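Local coordinates for putative nucleolar GTP-binding protein 1 (Plasmodium falciparum, PDB 2QU8), which binds GDP in a GTPase domain and probably works as a GTP-driven switch protein of the nucleolus, at residues 126-140 against 164-177. Numbering follows the deposited sequence.
Sequences IKEQINLFYSIKSVF and NKLLIKQILDNVKN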
loop_
_atom_site.group_PDB
_atom_site.type_symbol
_atom_site.label_atom_id
_atom_site.label_comp_id
_atom_site.label_asym_id
_atom_site.label_seq_id
_atom_site.Cartn_x
_atom_site.Cartn_y
_atom_site.Cartn_z
ATOM N N ILE A 126 5.188 13.775 9.670
ATOM C CA ILE A 126 5.519 13.227 8.369
ATOM C C ILE A 126 6.827 12.420 8.425
ATOM O O ILE A 126 6.895 11.332 7.870
ATOM C CB ILE A 126 5.558 14.332 7.289
ATOM C CG1 ILE A 126 4.124 14.795 6.989
ATOM C CG2 ILE A 126 6.272 13.824 6.028
ATOM C CD1 ILE A 126 3.995 16.184 6.371
ATOM N N LYS A 127 7.834 12.932 9.135
ATOM C CA LYS A 127 9.140 12.254 9.250
ATOM C C LYS A 127 9.045 10.915 9.970
ATOM O O LYS A 127 9.705 9.944 9.577
ATOM C CB LYS A 127 10.173 13.154 9.952
ATOM C CG LYS A 127 11.546 12.502 10.158
ATOM C CD LYS A 127 12.530 13.454 10.835
ATOM C CE LYS A 127 13.926 12.835 10.946
ATOM N NZ LYS A 127 14.482 12.438 9.602
ATOM N N GLU A 128 8.236 10.866 11.030
ATOM C CA GLU A 128 8.008 9.618 11.761
ATOM C C GLU A 128 7.261 8.607 10.877
ATOM O O GLU A 128 7.510 7.405 10.953
ATOM C CB GLU A 128 7.236 9.877 13.061
ATOM C CG GLU A 128 8.040 10.616 14.124
ATOM C CD GLU A 128 7.214 11.006 15.341
ATOM O OE1 GLU A 128 6.113 11.556 15.166
ATOM O OE2 GLU A 128 7.676 10.767 16.481
ATOM N N GLN A 129 6.358 9.106 10.035
ATOM C CA GLN A 129 5.627 8.245 9.098
ATOM C C GLN A 129 6.529 7.743 7.966
ATOM O O GLN A 129 6.391 6.612 7.514
ATOM C CB GLN A 129 4.397 8.957 8.540
ATOM C CG GLN A 129 3.335 9.264 9.590
ATOM C CD GLN A 129 2.172 10.050 9.027
ATOM O OE1 GLN A 129 1.360 9.518 8.267
ATOM N NE2 GLN A 129 2.077 11.322 9.405
ATOM N N ILE A 130 7.450 8.585 7.509
ATOM C CA ILE A 130 8.434 8.153 6.513
ATOM C C ILE A 130 9.404 7.128 7.121
ATOM O O ILE A 130 9.705 6.104 6.504
ATOM C CB ILE A 130 9.166 9.350 5.870
ATOM C CG1 ILE A 130 8.208 10.109 4.937
ATOM C CG2 ILE A 130 10.373 8.870 5.088
ATOM C CD1 ILE A 130 8.794 11.387 4.300
ATOM N N ASN A 131 9.877 7.397 8.335
ATOM C CA ASN A 131 10.646 6.410 9.088
ATOM C C ASN A 131 9.947 5.056 9.168
ATOM O O ASN A 131 10.584 4.017 9.001
ATOM C CB ASN A 131 10.966 6.921 10.492
ATOM C CG ASN A 131 12.063 7.978 10.501
ATOM O OD1 ASN A 131 12.483 8.486 9.451
ATOM N ND2 ASN A 131 12.524 8.328 11.700
ATOM N N LEU A 132 8.639 5.062 9.425
ATOM C CA LEU A 132 7.856 3.826 9.413
ATOM C C LEU A 132 7.927 3.142 8.045
ATOM O O LEU A 132 8.120 1.927 7.971
ATOM C CB LEU A 132 6.392 4.087 9.812
ATOM C CG LEU A 132 5.372 2.950 9.649
ATOM C CD1 LEU A 132 5.756 1.715 10.446
ATOM C CD2 LEU A 132 3.966 3.411 10.036
ATOM N N PHE A 133 7.770 3.930 6.981
ATOM C CA PHE A 133 7.812 3.408 5.614
ATOM C C PHE A 133 9.113 2.666 5.303
ATOM O O PHE A 133 9.082 1.560 4.767
ATOM C CB PHE A 133 7.581 4.513 4.579
ATOM C CG PHE A 133 7.814 4.058 3.165
ATOM C CD1 PHE A 133 6.923 3.185 2.548
ATOM C CD2 PHE A 133 8.942 4.471 2.463
ATOM C CE1 PHE A 133 7.140 2.744 1.249
ATOM C CE2 PHE A 133 9.165 4.040 1.154
ATOM C CZ PHE A 133 8.260 3.175 0.548
ATOM N N TYR A 134 10.246 3.272 5.637
ATOM C CA TYR A 134 11.540 2.632 5.398
ATOM C C TYR A 134 11.671 1.360 6.212
ATOM O O TYR A 134 12.200 0.357 5.734
ATOM C CB TYR A 134 12.697 3.569 5.741
ATOM C CG TYR A 134 12.823 4.794 4.859
ATOM C CD1 TYR A 134 12.807 4.699 3.468
ATOM C CD2 TYR A 134 12.992 6.046 5.423
ATOM C CE1 TYR A 134 12.938 5.849 2.663
ATOM C CE2 TYR A 134 13.129 7.179 4.642
ATOM C CZ TYR A 134 13.097 7.083 3.269
ATOM O OH TYR A 134 13.233 8.240 2.525
ATOM N N SER A 135 11.163 1.408 7.438
ATOM C CA SER A 135 11.295 0.317 8.394
ATOM C C SER A 135 10.570 -0.953 7.946
ATOM O O SER A 135 10.953 -2.062 8.334
ATOM C CB SER A 135 10.805 0.782 9.771
ATOM O OG SER A 135 10.411 -0.302 10.582
ATOM N N ILE A 136 9.540 -0.787 7.119
ATOM C CA ILE A 136 8.675 -1.903 6.736
ATOM C C ILE A 136 8.547 -2.164 5.229
ATOM O O ILE A 136 7.879 -3.120 4.825
ATOM C CB ILE A 136 7.243 -1.767 7.352
ATOM C CG1 ILE A 136 6.428 -0.679 6.643
ATOM C CG2 ILE A 136 7.303 -1.564 8.879
ATOM C CD1 ILE A 136 4.950 -0.818 6.857
ATOM N N LYS A 137 9.163 -1.328 4.398
ATOM C CA LYS A 137 9.026 -1.494 2.951
ATOM C C LYS A 137 9.954 -2.605 2.447
ATOM O O LYS A 137 9.819 -3.081 1.317
ATOM C CB LYS A 137 9.230 -0.164 2.205
ATOM C CG LYS A 137 10.511 -0.010 1.393
ATOM C CD LYS A 137 11.649 0.595 2.181
ATOM C CE LYS A 137 12.891 0.713 1.303
ATOM N NZ LYS A 137 13.978 1.499 1.953
ATOM N N SER A 138 10.872 -3.018 3.321
ATOM C CA SER A 138 11.807 -4.107 3.052
ATOM C C SER A 138 11.134 -5.489 2.993
ATOM O O SER A 138 11.631 -6.387 2.313
ATOM C CB SER A 138 12.957 -4.087 4.070
ATOM O OG SER A 138 12.573 -3.439 5.283
ATOM N N VAL A 139 10.007 -5.657 3.686
ATOM C CA VAL A 139 9.242 -6.913 3.602
ATOM C C VAL A 139 8.583 -7.063 2.220
ATOM O O VAL A 139 8.336 -8.180 1.761
ATOM C CB VAL A 139 8.206 -7.066 4.763
ATOM C CG1 VAL A 139 6.949 -6.235 4.521
ATOM C CG2 VAL A 139 7.837 -8.536 4.980
ATOM N N PHE A 140 8.322 -5.933 1.562
ATOM C CA PHE A 140 7.715 -5.919 0.236
ATOM C C PHE A 140 8.771 -5.731 -0.856
ATOM O O PHE A 140 8.623 -4.894 -1.755
ATOM C CB PHE A 140 6.639 -4.831 0.141
ATOM C CG PHE A 140 5.619 -4.875 1.251
ATOM C CD1 PHE A 140 5.483 -3.802 2.128
ATOM C CD2 PHE A 140 4.788 -5.984 1.415
ATOM C CE1 PHE A 140 4.541 -3.830 3.153
ATOM C CE2 PHE A 140 3.839 -6.023 2.444
ATOM C CZ PHE A 140 3.718 -4.945 3.312
ATOM N N ASN A 164 10.551 18.237 4.899
ATOM C CA ASN A 164 9.522 17.231 4.584
ATOM C C ASN A 164 9.423 16.902 3.083
ATOM O O ASN A 164 9.360 15.733 2.713
ATOM C CB ASN A 164 8.156 17.634 5.159
ATOM C CG ASN A 164 8.076 17.457 6.677
ATOM O OD1 ASN A 164 8.700 16.556 7.247
ATOM N ND2 ASN A 164 7.299 18.316 7.335
ATOM N N LYS A 165 9.427 17.930 2.232
ATOM C CA LYS A 165 9.439 17.742 0.773
ATOM C C LYS A 165 10.678 16.993 0.286
ATOM O O LYS A 165 10.585 16.147 -0.604
ATOM C CB LYS A 165 9.327 19.080 0.041
ATOM C CG LYS A 165 7.906 19.554 -0.152
ATOM C CD LYS A 165 7.856 20.884 -0.870
ATOM C CE LYS A 165 6.420 21.270 -1.187
ATOM N NZ LYS A 165 6.281 22.738 -1.451
ATOM N N LEU A 166 11.831 17.305 0.875
ATOM C CA LEU A 166 13.081 16.642 0.504
ATOM C C LEU A 166 13.205 15.244 1.098
ATOM O O LEU A 166 13.894 14.396 0.533
ATOM C CB LEU A 166 14.294 17.510 0.857
ATOM C CG LEU A 166 14.595 18.611 -0.169
ATOM C CD1 LEU A 166 14.909 19.942 0.495
ATOM C CD2 LEU A 166 15.719 18.192 -1.120
ATOM N N LEU A 167 12.546 15.008 2.235
ATOM C CA LEU A 167 12.425 13.655 2.801
ATOM C C LEU A 167 11.588 12.754 1.894
ATOM O O LEU A 167 11.943 11.599 1.658
ATOM C CB LEU A 167 11.803 13.691 4.201
ATOM C CG LEU A 167 12.709 14.003 5.391
ATOM C CD1 LEU A 167 11.861 14.307 6.625
ATOM C CD2 LEU A 167 13.686 12.862 5.657
ATOM N N ILE A 168 10.474 13.300 1.400
ATOM C CA ILE A 168 9.620 12.635 0.409
ATOM C C ILE A 168 10.388 12.365 -0.892
ATOM O O ILE A 168 10.334 11.257 -1.429
ATOM C CB ILE A 168 8.319 13.451 0.132
ATOM C CG1 ILE A 168 7.422 13.459 1.377
ATOM C CG2 ILE A 168 7.560 12.891 -1.074
ATOM C CD1 ILE A 168 6.361 14.554 1.391
ATOM N N LYS A 169 11.107 13.378 -1.381
ATOM C CA LYS A 169 11.955 13.234 -2.570
ATOM C C LYS A 169 13.037 12.169 -2.377
ATOM O O LYS A 169 13.314 11.393 -3.296
ATOM C CB LYS A 169 12.591 14.572 -2.960
ATOM C CG LYS A 169 13.494 14.489 -4.187
ATOM C CD LYS A 169 13.787 15.864 -4.773
ATOM C CE LYS A 169 15.138 15.900 -5.479
ATOM N NZ LYS A 169 15.381 14.725 -6.373
ATOM N N GLN A 170 13.628 12.125 -1.182
ATOM C CA GLN A 170 14.632 11.106 -0.852
ATOM C C GLN A 170 14.120 9.668 -0.983
ATOM O O GLN A 170 14.906 8.747 -1.221
ATOM C CB GLN A 170 15.200 11.326 0.549
ATOM C CG GLN A 170 16.392 12.262 0.597
ATOM C CD GLN A 170 17.289 11.994 1.792
ATOM O OE1 GLN A 170 16.835 11.498 2.830
ATOM N NE2 GLN A 170 18.574 12.318 1.653
ATOM N N ILE A 171 12.810 9.480 -0.826
ATOM C CA ILE A 171 12.192 8.162 -0.976
ATOM C C ILE A 171 12.467 7.587 -2.371
ATOM O O ILE A 171 12.755 6.399 -2.514
ATOM C CB ILE A 171 10.668 8.197 -0.658
ATOM C CG1 ILE A 171 10.447 8.442 0.841
ATOM C CG2 ILE A 171 9.973 6.910 -1.112
ATOM C CD1 ILE A 171 8.988 8.624 1.254
ATOM N N LEU A 172 12.405 8.442 -3.387
ATOM C CA LEU A 172 12.676 8.030 -4.768
ATOM C C LEU A 172 14.110 7.517 -4.967
ATOM O O LEU A 172 14.355 6.667 -5.826
ATOM C CB LEU A 172 12.358 9.172 -5.741
ATOM C CG LEU A 172 10.956 9.799 -5.669
ATOM C CD1 LEU A 172 10.881 11.048 -6.534
ATOM C CD2 LEU A 172 9.856 8.810 -6.060
ATOM N N ASP A 173 15.041 8.022 -4.157
ATOM C CA ASP A 173 16.447 7.623 -4.222
ATOM C C ASP A 173 16.747 6.385 -3.371
ATOM O O ASP A 173 17.550 5.531 -3.758
ATOM C CB ASP A 173 17.351 8.788 -3.802
ATOM C CG ASP A 173 17.318 9.946 -4.795
ATOM O OD1 ASP A 173 16.865 11.046 -4.416
ATOM O OD2 ASP A 173 17.748 9.758 -5.954
ATOM N N ASN A 174 16.096 6.290 -2.218
ATOM C CA ASN A 174 16.310 5.185 -1.283
ATOM C C ASN A 174 15.639 3.878 -1.702
ATOM O O ASN A 174 16.015 2.799 -1.237
ATOM C CB ASN A 174 15.831 5.581 0.119
ATOM C CG ASN A 174 16.821 6.470 0.846
ATOM O OD1 ASN A 174 18.019 6.187 0.878
ATOM N ND2 ASN A 174 16.322 7.544 1.449
ATOM N N VAL A 175 14.653 3.981 -2.590
ATOM C CA VAL A 175 13.774 2.858 -2.908
ATOM C C VAL A 175 14.062 2.261 -4.286
ATOM O O VAL A 175 14.108 2.977 -5.289
ATOM C CB VAL A 175 12.279 3.277 -2.760
ATOM C CG1 VAL A 175 11.350 2.301 -3.435
ATOM C CG2 VAL A 175 11.912 3.416 -1.286
ATOM N N LYS A 176 14.260 0.942 -4.312
ATOM C CA LYS A 176 14.459 0.197 -5.556
ATOM C C LYS A 176 13.124 -0.149 -6.218
ATOM O O LYS A 176 13.053 -0.297 -7.442
ATOM C CB LYS A 176 15.291 -1.069 -5.311
ATOM C CG LYS A 176 16.578 -0.814 -4.533
ATOM C CD LYS A 176 17.702 -1.741 -4.957
ATOM C CE LYS A 176 19.031 -1.272 -4.377
ATOM N NZ LYS A 176 20.186 -1.879 -5.089
ATOM N N ASN A 177 12.076 -0.275 -5.399
ATOM C CA ASN A 177 10.711 -0.499 -5.878
ATOM C C ASN A 177 10.263 0.619 -6.819
ATOM O O ASN A 177 10.608 1.781 -6.604
ATOM C CB ASN A 177 9.720 -0.575 -4.705
ATOM C CG ASN A 177 10.246 -1.377 -3.521
ATOM O OD1 ASN A 177 11.137 -0.932 -2.795
ATOM N ND2 ASN A 177 9.669 -2.552 -3.304
HETATM O O HOH W 1 7.984 15.948 9.821
#
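Two parallel helices on one face of the central beta sheet of a P-loop GTPase pack along Ile130, Phe133 and Tyr134 of helix 126-137 against Leu167, Ile168 and Ile171 of 164-174. Their axes, 10.3 Å apart at the closest, are inclined by only 12°, as expected of successive right-handed beta-alpha-beta crossovers, here through the strands 110-117, 145-150 and 179-183. The methyl end of Ile130 reaches across to the second helix: CD1 lies 3.8 Å from both Leu167 CB and Ile168 CG1, while CG1 and CG2 meet CD1 of Ile171. Phe133 turns its ring in between the helices and the sheet, a course set by a chi1 of 172° that puts CG opposite the backbone N; Val175 CG2 abuts the ring edge at CE2 (3.7 Å), and Ile171 CG2 approaches the same atom obliquely. On the sheet side, Phe133 stacks edge-to-face with Phe114 and touches Ile145, Ile147 and Ile179. Tyr134 instead swings across the more exposed side of the interface, its OH 3.3 Å from Ile171 CG1 and taking a weak hydrogen bond from Asn174 ND2. Alongside, the aliphatic part of Lys137 leans on Val175, CE 3.9 Å from CG2, and Lys137 CB sits over one face of the Phe133 ring, off toward the rim. Past the helices, Asn177 ND2 hydrogen-bonds to Lys143 O and makes a second, weak and bent bond to Phe140 O (121° at the hydrogen), tying the chain leaving 164-174 to the loop before strand 145-150. At the opposite end a water bridges the helices, accepting from Lys127 N and donating to Asn164 OD1 at 2.7 Å.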